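Local coordinates for catechol 2,3-dioxygenase (PDB 3HQ0), which probably catalyses the iron(II)-dependent extradiol cleavage of catechol by molecular oxygen to 2-hydroxy-6-oxohexa-2,4-dienoate, working as a homotetramer, at residues L152-L157 with H216-L221; A12-L17 with S262-E267; E225-A230 with T268-Y273; H24-V29 with A258-G263. One frame throughout, in Å; residues are numbered along the deposited sequence.

Interaction 1: L152-L157 with H216-L221; sequences LDHCLL and HCSFLL. With FE (Fe (III) ion), chain E.
His154 and His216, on neighbouring antiparallel strands, reach one iron ion from the same face of the sheet. Both rings swing into the position between backbone N and carbonyl carbon (chi1 65° and 72°), which lifts NE2 of each off the sheet toward the metal. NE2 stands 2.2 Å from the iron in His154 and 2.4 Å in His216; the two imidazoles meet rim to rim with planes at 82°. Glu267 supplies the third protein ligand of the facial triad familiar in extradiol dioxygenases. The His154 ring is held at two places. Its ND1 donates to Asp153 OD2 at 2.8 Å, in the ring plane and using the anti lone pair of that oxygen, which holds the ring's rotation. Over one ring face lies Ser218 CB, 3.5 Å from the His154 ring centroid, while Ser218 OG is hydrogen-bonded to OE1 of Glu267. Leu156 CB packs against His216 CE1 at 3.5 Å. The backbone ties are Asp153 N to Ser218 O, Ser218 N to His154 O and Leu156 N to His216 O. On the face of the sheet away from the iron, Leu152 CD1 meets Phe219 CZ. Strands 203-207 and 265-270 flank this central pair within the mixed C-terminal sheet.

Interaction 2: A12-L17 with S262-E267; sequences AQVRVL and SGNRFE. With FE (Fe (III) ion), chain E.
Ser262 faces the end of strand 9-16, and its short side chain makes a hydrogen bond between the two segments. From CB outward, the methylene first meets Leu17 CD2 at 3.3 Å, a carbon pair closer than usual van der Waals contact. One bond further, OG lies anti to the Ser262 carbonyl carbon (chi1 -62°), a rotation that aims it at the backbone of 16-17. There it accepts from Leu17 N at 2.8 Å, with a bent N-H...O angle of 133°, and lies 3.1 Å from Val16 CA and 3.2 Å from Val16 CB. The oxygen is therefore wedged between an amide and aliphatic carbons. Deeper along the contact, the Asn264 side chain and Val14 approach each other from opposite directions, beside the carbonyl of Arg15. The guanidinium of Arg15 turns off to Asp67 and Thr63. Past Asn264 the chain straightens into strand 265-267, where Glu267 extends to bind iron through OE1 at 2.2 Å. The segments belong to two sequence ranges of the vicinal oxygen chelate type, 12-17 to the N-terminal one and 262-267 to the C-terminal one. The contact thus joins the two halves typical of this extradiol dioxygenase fold, with the iron carried by the second.

Interaction 3: E225-A230 with T268-Y273; sequences EQVLRA and TFMGGY
Val227 and Ala230, one helical turn apart, turn their side chains toward Thr268 and Met270, alternate residues on one face of a strand. This is helix-on-sheet packing in the C-terminal vicinal oxygen chelate domain: the axes of helix 225-230 and strand 268-270 run nearly antiparallel, at 165°, and approach to 8.1 Å. Val227 and Met270 meet at a slant, the CG2 methyl of Val227 standing 4.0 Å from Met270 CG. Methionine can offer that methylene because its CG sits between backbone N and carbonyl carbon (chi1 85°), and its chain then bends at both chi2 and chi3. The CG1 methyl of Val227 is directed instead to the Thr268 carbonyl, with Val227 CG1 to Thr268 O at 4.3 Å. Phe269, intervening in the strand, points away from the helix and packs on Ser218 and Leu220, so the strand divides its residues between the helix and the iron-bearing side. Leu221 and Ile256 fill in around Val227. Arg229, which takes no part in the strand contact, forms a salt bridge with Glu144 of a neighbouring subunit. Near the C-terminal end of the helical segment, Ala230 CB lies 4.0 Å from Thr268 OG1, a buried hydroxyl without a polar partner in the model.

Interaction 4: H24-V29 with A258-G263; sequences HFYRNV and AWDPSG
Phe25 lays one face of its ring against Pro261, whose CD stands 3.5 Å from the Phe25 ring centroid and 20° off the normal, the geometry of a CH-pi contact. That carbon is shifted toward the rim, nearest Phe25 CG at 3.3 Å. Val29 CB lies over the opposite face, so the ring is clasped between the proline and the next turn of its own helix. With CG of Phe25 anti to the backbone N (chi1 178°), the ring extends from the helix toward the loop. There its CZ reaches Trp259 O at 3.6 Å, and its CD1 comes within 3.3 Å of Asp260 OD2, the ring and carboxylate planes being 55° apart. The loop it meets is a type I beta turn, Asp260 to Gly263, linking strands 254-259 and 265-270. Helix 19-29 follows strand 9-16 in the N-terminal vicinal oxygen chelate half, yet it packs here on the turn between two strands of the C-terminal half, with Val239 also against Phe25 and Val29. Beside this CH-pi contact, Tyr26 OH approaches the Asp260 carboxylate, whose OD1 lies at the edge of the tyrosine ring. The modelled hydrogen bond from Tyr26 OH to Asp260 OD1 is very short, and the hydroxyl sits too close to the carboxylate, so its exact place is doubtful. As modelled, the same hydroxyl has Tyr56 OH as a further hydrogen-bond partner.

Interaction 1 occupies the centre of the chain and combines metal ligation with a backbone strand ladder. Interactions 2 and 4 share Ser262 and Gly263: strand 9-16 and the following helix 19-29 each engage the hairpin of strands 254-259 and 265-270, one through a serine hydroxyl, the other mainly through a proline on an aromatic face. Both include exposed residues, Leu17 and Pro261. Interaction 3 is buried and largely apolar, joining helix 224-236 to strand 265-270 within one half of the protein. That strand connects the set: Glu267 in 262-267 completes the iron site of interaction 1, and Phe269 in 268-273 turns its ring to the Asp153 side of interaction 1.

Interaction 1: L152-L157 with H216-L221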
loop_
_atom_site.group_PDB
_atom_site.type_symbol
_atom_site.label_atom_id
_atom_site.label_comp_id
_atom_site.label_asym_id
_atom_site.label_seq_id
_atom_site.Cartn_x
_atom_site.Cartn_y
_atom_site.Cartn_z
ATOM N N LEU A 152 -2.703 -5.372 -20.986
ATOM C CA LEU A 152 -2.308 -4.336 -21.930
ATOM C C LEU A 152 -3.445 -3.363 -21.710
ATOM O O LEU A 152 -4.585 -3.639 -22.086
ATOM C CB LEU A 152 -2.347 -4.852 -23.365
ATOM C CG LEU A 152 -2.271 -3.760 -24.436
ATOM C CD1 LEU A 152 -0.893 -3.113 -24.415
ATOM C CD2 LEU A 152 -2.557 -4.363 -25.813
ATOM N N ASP A 153 -3.145 -2.237 -21.082
ATOM C CA ASP A 153 -4.180 -1.273 -20.738
ATOM C C ASP A 153 -4.626 -0.355 -21.865
ATOM O O ASP A 153 -5.821 -0.145 -22.071
ATOM C CB ASP A 153 -3.708 -0.439 -19.551
ATOM C CG ASP A 153 -4.843 0.192 -18.808
ATOM O OD1 ASP A 153 -5.478 -0.511 -17.986
ATOM O OD2 ASP A 153 -5.110 1.382 -19.060
ATOM N N HIS A 154 -3.664 0.204 -22.585
ATOM C CA HIS A 154 -3.966 1.114 -23.689
ATOM C C HIS A 154 -2.653 1.546 -24.299
ATOM O O HIS A 154 -1.598 0.990 -23.995
ATOM C CB HIS A 154 -4.703 2.368 -23.183
ATOM C CG HIS A 154 -3.874 3.231 -22.277
ATOM N ND1 HIS A 154 -3.785 3.013 -20.916
ATOM C CD2 HIS A 154 -3.013 4.241 -22.547
ATOM C CE1 HIS A 154 -2.906 3.845 -20.392
ATOM N NE2 HIS A 154 -2.420 4.599 -21.361
ATOM N N CYS A 155 -2.726 2.533 -25.174
ATOM C CA CYS A 155 -1.539 3.103 -25.782
ATOM C C CYS A 155 -1.887 4.566 -26.036
ATOM O O CYS A 155 -3.054 4.961 -25.943
ATOM C CB CYS A 155 -1.169 2.381 -27.092
ATOM S SG CYS A 155 -2.217 2.725 -28.511
ATOM N N LEU A 156 -0.879 5.387 -26.295
ATOM C CA LEU A 156 -1.127 6.791 -26.572
ATOM C C LEU A 156 -0.373 7.083 -27.850
ATOM O O LEU A 156 0.852 6.974 -27.891
ATOM C CB LEU A 156 -0.630 7.677 -25.423
ATOM C CG LEU A 156 -0.945 9.172 -25.588
ATOM C CD1 LEU A 156 -0.954 9.861 -24.235
ATOM C CD2 LEU A 156 0.070 9.811 -26.504
ATOM N N LEU A 157 -1.109 7.434 -28.900
ATOM C CA LEU A 157 -0.492 7.696 -30.191
ATOM C C LEU A 157 -0.382 9.176 -30.531
ATOM O O LEU A 157 -1.227 9.984 -30.136
ATOM C CB LEU A 157 -1.269 6.981 -31.303
ATOM C CG LEU A 157 -1.592 5.492 -31.159
ATOM C CD1 LEU A 157 -0.327 4.700 -30.803
ATOM C CD2 LEU A 157 -2.657 5.325 -30.095
ATOM N N HIS A 216 3.572 5.674 -26.332
ATOM C CA HIS A 216 3.767 4.520 -25.462
ATOM C C HIS A 216 2.614 3.539 -25.430
ATOM O O HIS A 216 1.471 3.880 -25.746
ATOM C CB HIS A 216 4.037 4.955 -24.006
ATOM C CG HIS A 216 2.837 5.504 -23.296
ATOM N ND1 HIS A 216 2.476 6.833 -23.354
ATOM C CD2 HIS A 216 1.903 4.896 -22.525
ATOM C CE1 HIS A 216 1.373 7.022 -22.652
ATOM N NE2 HIS A 216 1.003 5.861 -22.140
ATOM N N CYS A 217 2.942 2.314 -25.044
ATOM C CA CYS A 217 1.955 1.261 -24.840
ATOM C C CYS A 217 1.904 1.185 -23.319
ATOM O O CYS A 217 2.930 1.396 -22.664
ATOM C CB CYS A 217 2.435 -0.063 -25.420
ATOM S SG CYS A 217 2.111 -0.197 -27.177
ATOM N N SER A 218 0.742 0.894 -22.746
ATOM C CA SER A 218 0.649 0.858 -21.289
ATOM C C SER A 218 0.226 -0.455 -20.667
ATOM O O SER A 218 -0.617 -1.176 -21.209
ATOM C CB SER A 218 -0.283 1.972 -20.799
ATOM O OG SER A 218 -0.454 1.891 -19.395
ATOM N N PHE A 219 0.812 -0.742 -19.504
ATOM C CA PHE A 219 0.526 -1.965 -18.759
ATOM C C PHE A 219 0.063 -1.672 -17.333
ATOM O O PHE A 219 0.706 -0.926 -16.591
ATOM C CB PHE A 219 1.764 -2.870 -18.752
ATOM C CG PHE A 219 2.180 -3.316 -20.122
ATOM C CD1 PHE A 219 2.957 -2.498 -20.926
ATOM C CD2 PHE A 219 1.732 -4.536 -20.634
ATOM C CE1 PHE A 219 3.289 -2.880 -22.233
ATOM C CE2 PHE A 219 2.052 -4.929 -21.931
ATOM C CZ PHE A 219 2.834 -4.098 -22.736
ATOM N N LEU A 220 -1.058 -2.283 -16.962
ATOM C CA LEU A 220 -1.674 -2.089 -15.652
ATOM C C LEU A 220 -1.068 -2.920 -14.525
ATOM O O LEU A 220 -0.789 -4.104 -14.704
ATOM C CB LEU A 220 -3.172 -2.387 -15.753
ATOM C CG LEU A 220 -3.995 -2.247 -14.475
ATOM C CD1 LEU A 220 -3.961 -0.797 -13.988
ATOM C CD2 LEU A 220 -5.432 -2.680 -14.770
ATOM N N LEU A 221 -0.879 -2.290 -13.367
ATOM C CA LEU A 221 -0.318 -2.961 -12.191
ATOM C C LEU A 221 -1.386 -3.038 -11.101
ATOM O O LEU A 221 -2.345 -2.266 -11.115
ATOM C CB LEU A 221 0.924 -2.210 -11.677
ATOM C CG LEU A 221 2.306 -2.728 -12.106
ATOM C CD1 LEU A 221 2.308 -3.115 -13.578
ATOM C CD2 LEU A 221 3.363 -1.678 -11.815
HETATM FE FE FE E . -0.852 5.875 -20.578
#

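Interaction 2: A12-L17 with S262-E267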
loop_
_atom_site.group_PDB
_atom_site.type_symbol
_atom_site.label_atom_id
_atom_site.label_comp_id
_atom_site.label_asym_id
_atom_site.label_seq_id
_atom_site.Cartn_x
_atom_site.Cartn_y
_atom_site.Cartn_z
ATOM N N ALA A 12 -0.782 -5.158 -29.572
ATOM C CA ALA A 12 0.033 -4.087 -30.126
ATOM C C ALA A 12 1.291 -4.747 -30.667
ATOM O O ALA A 12 1.978 -5.464 -29.937
ATOM C CB ALA A 12 0.402 -3.092 -29.043
ATOM N N GLN A 13 1.579 -4.530 -31.946
ATOM C CA GLN A 13 2.781 -5.093 -32.533
ATOM C C GLN A 13 3.767 -3.956 -32.630
ATOM O O GLN A 13 3.541 -2.975 -33.344
ATOM C CB GLN A 13 2.522 -5.676 -33.919
ATOM C CG GLN A 13 3.808 -6.153 -34.568
ATOM C CD GLN A 13 3.573 -6.997 -35.793
ATOM O OE1 GLN A 13 3.017 -8.088 -35.706
ATOM N NE2 GLN A 13 4.002 -6.496 -36.949
ATOM N N VAL A 14 4.864 -4.102 -31.898
ATOM C CA VAL A 14 5.899 -3.094 -31.830
ATOM C C VAL A 14 7.176 -3.593 -32.483
ATOM O O VAL A 14 7.450 -4.788 -32.486
ATOM C CB VAL A 14 6.176 -2.733 -30.350
ATOM C CG1 VAL A 14 7.344 -1.772 -30.244
ATOM C CG2 VAL A 14 4.911 -2.128 -29.730
ATOM N N ARG A 15 7.944 -2.660 -33.029
ATOM C CA ARG A 15 9.201 -2.966 -33.702
ATOM C C ARG A 15 10.389 -2.780 -32.775
ATOM O O ARG A 15 10.535 -1.730 -32.152
ATOM C CB ARG A 15 9.403 -2.045 -34.904
ATOM C CG ARG A 15 8.303 -2.067 -35.942
ATOM C CD ARG A 15 8.762 -1.320 -37.179
ATOM N NE ARG A 15 8.911 0.112 -36.943
ATOM C CZ ARG A 15 7.897 0.968 -36.921
ATOM N NH1 ARG A 15 6.666 0.530 -37.124
ATOM N NH2 ARG A 15 8.113 2.258 -36.702
ATOM N N VAL A 16 11.247 -3.793 -32.708
ATOM C CA VAL A 16 12.447 -3.726 -31.879
ATOM C C VAL A 16 13.693 -3.881 -32.762
ATOM O O VAL A 16 13.718 -4.718 -33.658
ATOM C CB VAL A 16 12.423 -4.825 -30.804
ATOM C CG1 VAL A 16 11.334 -4.518 -29.798
ATOM C CG2 VAL A 16 12.164 -6.176 -31.447
ATOM N N LEU A 17 14.715 -3.065 -32.511
ATOM C CA LEU A 17 15.952 -3.098 -33.297
ATOM C C LEU A 17 16.723 -4.404 -33.209
ATOM O O LEU A 17 17.441 -4.766 -34.141
ATOM C CB LEU A 17 16.884 -1.953 -32.890
ATOM C CG LEU A 17 16.493 -0.532 -33.297
ATOM C CD1 LEU A 17 16.214 -0.496 -34.788
ATOM C CD2 LEU A 17 15.272 -0.085 -32.528
ATOM N N SER A 262 15.120 -0.946 -27.488
ATOM C CA SER A 262 15.033 -0.414 -28.847
ATOM C C SER A 262 14.555 1.030 -28.826
ATOM O O SER A 262 14.572 1.724 -29.851
ATOM C CB SER A 262 14.065 -1.248 -29.688
ATOM O OG SER A 262 14.499 -2.591 -29.809
ATOM N N GLY A 263 14.116 1.485 -27.658
ATOM C CA GLY A 263 13.638 2.847 -27.550
ATOM C C GLY A 263 12.127 2.982 -27.618
ATOM O O GLY A 263 11.614 4.064 -27.890
ATOM N N ASN A 264 11.410 1.885 -27.403
ATOM C CA ASN A 264 9.956 1.937 -27.405
ATOM C C ASN A 264 9.559 2.277 -25.969
ATOM O O ASN A 264 9.929 1.565 -25.043
ATOM C CB ASN A 264 9.360 0.579 -27.782
ATOM C CG ASN A 264 9.640 0.195 -29.221
ATOM O OD1 ASN A 264 10.156 -0.890 -29.499
ATOM N ND2 ASN A 264 9.287 1.076 -30.144
ATOM N N ARG A 265 8.830 3.371 -25.782
ATOM C CA ARG A 265 8.408 3.754 -24.438
ATOM C C ARG A 265 7.160 2.970 -24.023
ATOM O O ARG A 265 6.229 2.793 -24.807
ATOM C CB ARG A 265 8.103 5.254 -24.371
ATOM C CG ARG A 265 7.634 5.705 -22.998
ATOM C CD ARG A 265 6.996 7.085 -23.004
ATOM N NE ARG A 265 7.946 8.189 -23.135
ATOM C CZ ARG A 265 8.082 8.944 -24.224
ATOM N NH1 ARG A 265 7.335 8.715 -25.296
ATOM N NH2 ARG A 265 8.954 9.948 -24.234
ATOM N N PHE A 266 7.158 2.473 -22.794
ATOM C CA PHE A 266 6.005 1.752 -22.284
ATOM C C PHE A 266 5.681 2.338 -20.917
ATOM O O PHE A 266 6.504 3.048 -20.336
ATOM C CB PHE A 266 6.308 0.255 -22.168
ATOM C CG PHE A 266 7.411 -0.063 -21.201
ATOM C CD1 PHE A 266 7.122 -0.438 -19.894
ATOM C CD2 PHE A 266 8.742 0.017 -21.598
ATOM C CE1 PHE A 266 8.154 -0.730 -18.992
ATOM C CE2 PHE A 266 9.770 -0.272 -20.709
ATOM C CZ PHE A 266 9.475 -0.647 -19.406
ATOM N N GLU A 267 4.482 2.061 -20.416
ATOM C CA GLU A 267 4.077 2.571 -19.106
ATOM C C GLU A 267 3.600 1.453 -18.188
ATOM O O GLU A 267 2.958 0.507 -18.635
ATOM C CB GLU A 267 2.949 3.603 -19.251
ATOM C CG GLU A 267 2.165 3.862 -17.953
ATOM C CD GLU A 267 1.000 4.825 -18.141
ATOM O OE1 GLU A 267 0.257 4.671 -19.119
ATOM O OE2 GLU A 267 0.820 5.728 -17.305
HETATM FE FE FE E . -0.852 5.875 -20.578
#

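Interaction 3: E225-A230 with T268-Y273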
loop_
_atom_site.group_PDB
_atom_site.type_symbol
_atom_site.label_atom_id
_atom_site.label_comp_id
_atom_site.label_asym_id
_atom_site.label_seq_id
_atom_site.Cartn_x
_atom_site.Cartn_y
_atom_site.Cartn_z
ATOM N N GLU A 225 2.170 0.045 -4.551
ATOM C CA GLU A 225 3.442 -0.576 -4.189
ATOM C C GLU A 225 4.042 -1.375 -5.342
ATOM O O GLU A 225 5.257 -1.492 -5.447
ATOM C CB GLU A 225 3.293 -1.445 -2.943
ATOM C CG GLU A 225 3.631 -0.671 -1.685
ATOM C CD GLU A 225 3.422 -1.466 -0.421
ATOM O OE1 GLU A 225 3.796 -2.656 -0.395
ATOM O OE2 GLU A 225 2.896 -0.892 0.553
ATOM N N GLN A 226 3.198 -1.915 -6.214
ATOM C CA GLN A 226 3.727 -2.650 -7.352
ATOM C C GLN A 226 4.430 -1.654 -8.274
ATOM O O GLN A 226 5.416 -1.994 -8.939
ATOM C CB GLN A 226 2.614 -3.392 -8.093
ATOM C CG GLN A 226 2.147 -4.633 -7.356
ATOM C CD GLN A 226 3.306 -5.546 -6.980
ATOM O OE1 GLN A 226 3.548 -5.809 -5.801
ATOM N NE2 GLN A 226 4.032 -6.031 -7.985
ATOM N N VAL A 227 3.943 -0.417 -8.312
ATOM C CA VAL A 227 4.603 0.578 -9.156
ATOM C C VAL A 227 5.992 0.845 -8.567
ATOM O O VAL A 227 6.982 0.896 -9.294
ATOM C CB VAL A 227 3.814 1.913 -9.240
ATOM C CG1 VAL A 227 4.610 2.921 -10.067
ATOM C CG2 VAL A 227 2.453 1.690 -9.903
ATOM N N LEU A 228 6.063 1.010 -7.247
ATOM C CA LEU A 228 7.344 1.239 -6.586
ATOM C C LEU A 228 8.275 0.062 -6.889
ATOM O O LEU A 228 9.460 0.241 -7.177
ATOM C CB LEU A 228 7.143 1.359 -5.074
ATOM C CG LEU A 228 8.421 1.672 -4.300
ATOM C CD1 LEU A 228 8.974 3.017 -4.764
ATOM C CD2 LEU A 228 8.120 1.692 -2.810
ATOM N N ARG A 229 7.728 -1.147 -6.811
ATOM C CA ARG A 229 8.503 -2.346 -7.109
ATOM C C ARG A 229 9.041 -2.305 -8.542
ATOM O O ARG A 229 10.222 -2.585 -8.789
ATOM C CB ARG A 229 7.625 -3.582 -6.915
ATOM C CG ARG A 229 8.236 -4.885 -7.376
ATOM C CD ARG A 229 7.288 -6.018 -7.054
ATOM N NE ARG A 229 7.782 -7.326 -7.471
ATOM C CZ ARG A 229 7.676 -7.812 -8.705
ATOM N NH1 ARG A 229 7.095 -7.096 -9.658
ATOM N NH2 ARG A 229 8.140 -9.022 -8.981
ATOM N N ALA A 230 8.166 -1.962 -9.485
ATOM C CA ALA A 230 8.547 -1.893 -10.882
ATOM C C ALA A 230 9.729 -0.940 -11.028
ATOM O O ALA A 230 10.641 -1.180 -11.820
ATOM C CB ALA A 230 7.358 -1.415 -11.731
ATOM N N THR A 268 3.938 1.565 -16.904
ATOM C CA THR A 268 3.490 0.603 -15.899
ATOM C C THR A 268 2.819 1.493 -14.852
ATOM O O THR A 268 3.497 2.265 -14.177
ATOM C CB THR A 268 4.667 -0.161 -15.242
ATOM O OG1 THR A 268 5.533 0.764 -14.571
ATOM C CG2 THR A 268 5.449 -0.939 -16.287
ATOM N N PHE A 269 1.494 1.396 -14.736
ATOM C CA PHE A 269 0.748 2.223 -13.798
ATOM C C PHE A 269 -0.382 1.480 -13.105
ATOM O O PHE A 269 -0.616 0.290 -13.338
ATOM C CB PHE A 269 0.123 3.409 -14.533
ATOM C CG PHE A 269 -1.168 3.062 -15.231
ATOM C CD1 PHE A 269 -1.173 2.208 -16.331
ATOM C CD2 PHE A 269 -2.387 3.541 -14.749
ATOM C CE1 PHE A 269 -2.377 1.830 -16.941
ATOM C CE2 PHE A 269 -3.594 3.168 -15.353
ATOM C CZ PHE A 269 -3.584 2.311 -16.449
ATOM N N MET A 270 -1.083 2.218 -12.251
ATOM C CA MET A 270 -2.238 1.718 -11.526
ATOM C C MET A 270 -2.975 2.954 -11.020
ATOM O O MET A 270 -2.362 4.000 -10.809
ATOM C CB MET A 270 -1.806 0.810 -10.369
ATOM C CG MET A 270 -1.450 1.505 -9.078
ATOM S SD MET A 270 -2.910 1.885 -8.104
ATOM C CE MET A 270 -3.801 0.323 -8.164
ATOM N N GLY A 271 -4.287 2.845 -10.852
ATOM C CA GLY A 271 -5.059 3.981 -10.376
ATOM C C GLY A 271 -6.011 4.495 -11.439
ATOM O O GLY A 271 -5.929 4.071 -12.585
ATOM N N GLY A 272 -6.910 5.401 -11.057
ATOM C CA GLY A 272 -7.872 5.964 -11.992
ATOM C C GLY A 272 -9.302 5.812 -11.501
ATOM O O GLY A 272 -9.579 4.948 -10.667
ATOM N N TYR A 273 -10.209 6.647 -12.004
ATOM C CA TYR A 273 -11.616 6.570 -11.613
ATOM C C TYR A 273 -12.397 5.631 -12.532
ATOM O O TYR A 273 -11.800 4.908 -13.330
ATOM C CB TYR A 273 -12.253 7.968 -11.595
ATOM C CG TYR A 273 -12.045 8.786 -12.851
ATOM C CD1 TYR A 273 -13.004 8.812 -13.873
ATOM C CD2 TYR A 273 -10.879 9.529 -13.024
ATOM C CE1 TYR A 273 -12.796 9.568 -15.045
ATOM C CE2 TYR A 273 -10.658 10.278 -14.176
ATOM C CZ TYR A 273 -11.617 10.295 -15.183
ATOM O OH TYR A 273 -11.367 11.034 -16.316
#

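Interaction 4: H24-V29 with A258-G263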
loop_
_atom_site.group_PDB
_atom_site.type_symbol
_atom_site.label_atom_id
_atom_site.label_comp_id
_atom_site.label_asym_id
_atom_site.label_seq_id
_atom_site.Cartn_x
_atom_site.Cartn_y
_atom_site.Cartn_z
ATOM N N HIS A 24 14.448 -10.908 -24.134
ATOM C CA HIS A 24 14.955 -10.959 -22.766
ATOM C C HIS A 24 14.380 -9.829 -21.927
ATOM O O HIS A 24 14.027 -10.025 -20.767
ATOM C CB HIS A 24 16.485 -10.875 -22.772
ATOM C CG HIS A 24 17.086 -10.533 -21.442
ATOM N ND1 HIS A 24 17.556 -9.271 -21.139
ATOM C CD2 HIS A 24 17.313 -11.290 -20.344
ATOM C CE1 HIS A 24 18.050 -9.271 -19.914
ATOM N NE2 HIS A 24 17.915 -10.484 -19.410
ATOM N N PHE A 25 14.295 -8.646 -22.518
ATOM C CA PHE A 25 13.760 -7.495 -21.812
ATOM C C PHE A 25 12.280 -7.693 -21.501
ATOM O O PHE A 25 11.839 -7.432 -20.382
ATOM C CB PHE A 25 13.969 -6.223 -22.643
ATOM C CG PHE A 25 13.400 -4.988 -22.013
ATOM C CD1 PHE A 25 12.084 -4.608 -22.256
ATOM C CD2 PHE A 25 14.169 -4.222 -21.146
ATOM C CE1 PHE A 25 11.542 -3.490 -21.646
ATOM C CE2 PHE A 25 13.636 -3.098 -20.528
ATOM C CZ PHE A 25 12.320 -2.730 -20.776
ATOM N N TYR A 26 11.520 -8.177 -22.480
ATOM C CA TYR A 26 10.090 -8.378 -22.281
ATOM C C TYR A 26 9.679 -9.589 -21.454
ATOM O O TYR A 26 8.591 -9.593 -20.874
ATOM C CB TYR A 26 9.368 -8.379 -23.634
ATOM C CG TYR A 26 9.189 -6.976 -24.176
ATOM C CD1 TYR A 26 8.307 -6.087 -23.567
ATOM C CD2 TYR A 26 9.954 -6.513 -25.243
ATOM C CE1 TYR A 26 8.191 -4.769 -24.009
ATOM C CE2 TYR A 26 9.852 -5.198 -25.687
ATOM C CZ TYR A 26 8.966 -4.335 -25.067
ATOM O OH TYR A 26 8.842 -3.041 -25.506
ATOM N N ARG A 27 10.533 -10.606 -21.369
ATOM C CA ARG A 27 10.182 -11.780 -20.576
ATOM C C ARG A 27 10.804 -11.748 -19.184
ATOM O O ARG A 27 10.245 -12.318 -18.245
ATOM C CB ARG A 27 10.596 -13.076 -21.293
ATOM C CG ARG A 27 9.958 -14.344 -20.689
ATOM C CD ARG A 27 10.316 -15.626 -21.458
ATOM N NE ARG A 27 11.596 -16.209 -21.050
ATOM C CZ ARG A 27 11.841 -16.710 -19.841
ATOM N NH1 ARG A 27 10.894 -16.701 -18.911
ATOM N NH2 ARG A 27 13.034 -17.222 -19.558
ATOM N N ASN A 28 11.947 -11.071 -19.055
ATOM C CA ASN A 28 12.680 -10.986 -17.785
ATOM C C ASN A 28 12.533 -9.691 -17.007
ATOM O O ASN A 28 12.510 -9.708 -15.783
ATOM C CB ASN A 28 14.171 -11.213 -18.018
ATOM C CG ASN A 28 14.488 -12.630 -18.393
ATOM O OD1 ASN A 28 15.527 -12.893 -18.990
ATOM N ND2 ASN A 28 13.600 -13.562 -18.037
ATOM N N VAL A 29 12.468 -8.566 -17.703
ATOM C CA VAL A 29 12.319 -7.291 -17.019
ATOM C C VAL A 29 10.841 -6.940 -16.858
ATOM O O VAL A 29 10.345 -6.823 -15.735
ATOM C CB VAL A 29 13.030 -6.164 -17.780
ATOM C CG1 VAL A 29 12.926 -4.869 -17.001
ATOM C CG2 VAL A 29 14.490 -6.532 -18.000
ATOM N N ALA A 258 9.007 4.299 -19.061
ATOM C CA ALA A 258 10.362 3.809 -19.284
ATOM C C ALA A 258 10.499 3.340 -20.725
ATOM O O ALA A 258 9.506 3.224 -21.450
ATOM C CB ALA A 258 10.693 2.680 -18.319
ATOM N N TRP A 259 11.736 3.075 -21.127
ATOM C CA TRP A 259 12.015 2.648 -22.484
ATOM C C TRP A 259 12.492 1.224 -22.664
ATOM O O TRP A 259 13.141 0.632 -21.798
ATOM C CB TRP A 259 13.065 3.561 -23.120
ATOM C CG TRP A 259 12.592 4.927 -23.454
ATOM C CD1 TRP A 259 11.739 5.280 -24.460
ATOM C CD2 TRP A 259 12.970 6.143 -22.803
ATOM N NE1 TRP A 259 11.567 6.642 -24.479
ATOM C CE2 TRP A 259 12.312 7.197 -23.472
ATOM C CE3 TRP A 259 13.807 6.443 -21.721
ATOM C CZ2 TRP A 259 12.464 8.535 -23.095
ATOM C CZ3 TRP A 259 13.960 7.770 -21.345
ATOM C CH2 TRP A 259 13.290 8.802 -22.032
ATOM N N ASP A 260 12.167 0.726 -23.848
ATOM C CA ASP A 260 12.521 -0.586 -24.364
ATOM C C ASP A 260 14.004 -0.444 -24.731
ATOM O O ASP A 260 14.514 0.672 -24.813
ATOM C CB ASP A 260 11.740 -0.777 -25.662
ATOM C CG ASP A 260 11.388 -2.195 -25.932
ATOM O OD1 ASP A 260 10.733 -2.427 -26.972
ATOM O OD2 ASP A 260 11.747 -3.066 -25.109
ATOM N N PRO A 261 14.720 -1.563 -24.931
ATOM C CA PRO A 261 16.127 -1.370 -25.304
ATOM C C PRO A 261 16.187 -0.756 -26.715
ATOM O O PRO A 261 17.169 -0.118 -27.086
ATOM C CB PRO A 261 16.692 -2.787 -25.254
ATOM C CG PRO A 261 15.927 -3.387 -24.121
ATOM C CD PRO A 261 14.507 -2.919 -24.398
ATOM N N SER A 262 15.120 -0.946 -27.488
ATOM C CA SER A 262 15.033 -0.414 -28.847
ATOM C C SER A 262 14.555 1.030 -28.826
ATOM O O SER A 262 14.572 1.724 -29.851
ATOM C CB SER A 262 14.065 -1.248 -29.688
ATOM O OG SER A 262 14.499 -2.591 -29.809
ATOM N N GLY A 263 14.116 1.485 -27.658
ATOM C CA GLY A 263 13.638 2.847 -27.550
ATOM C C GLY A 263 12.127 2.982 -27.618
ATOM O O GLY A 263 11.614 4.064 -27.890
#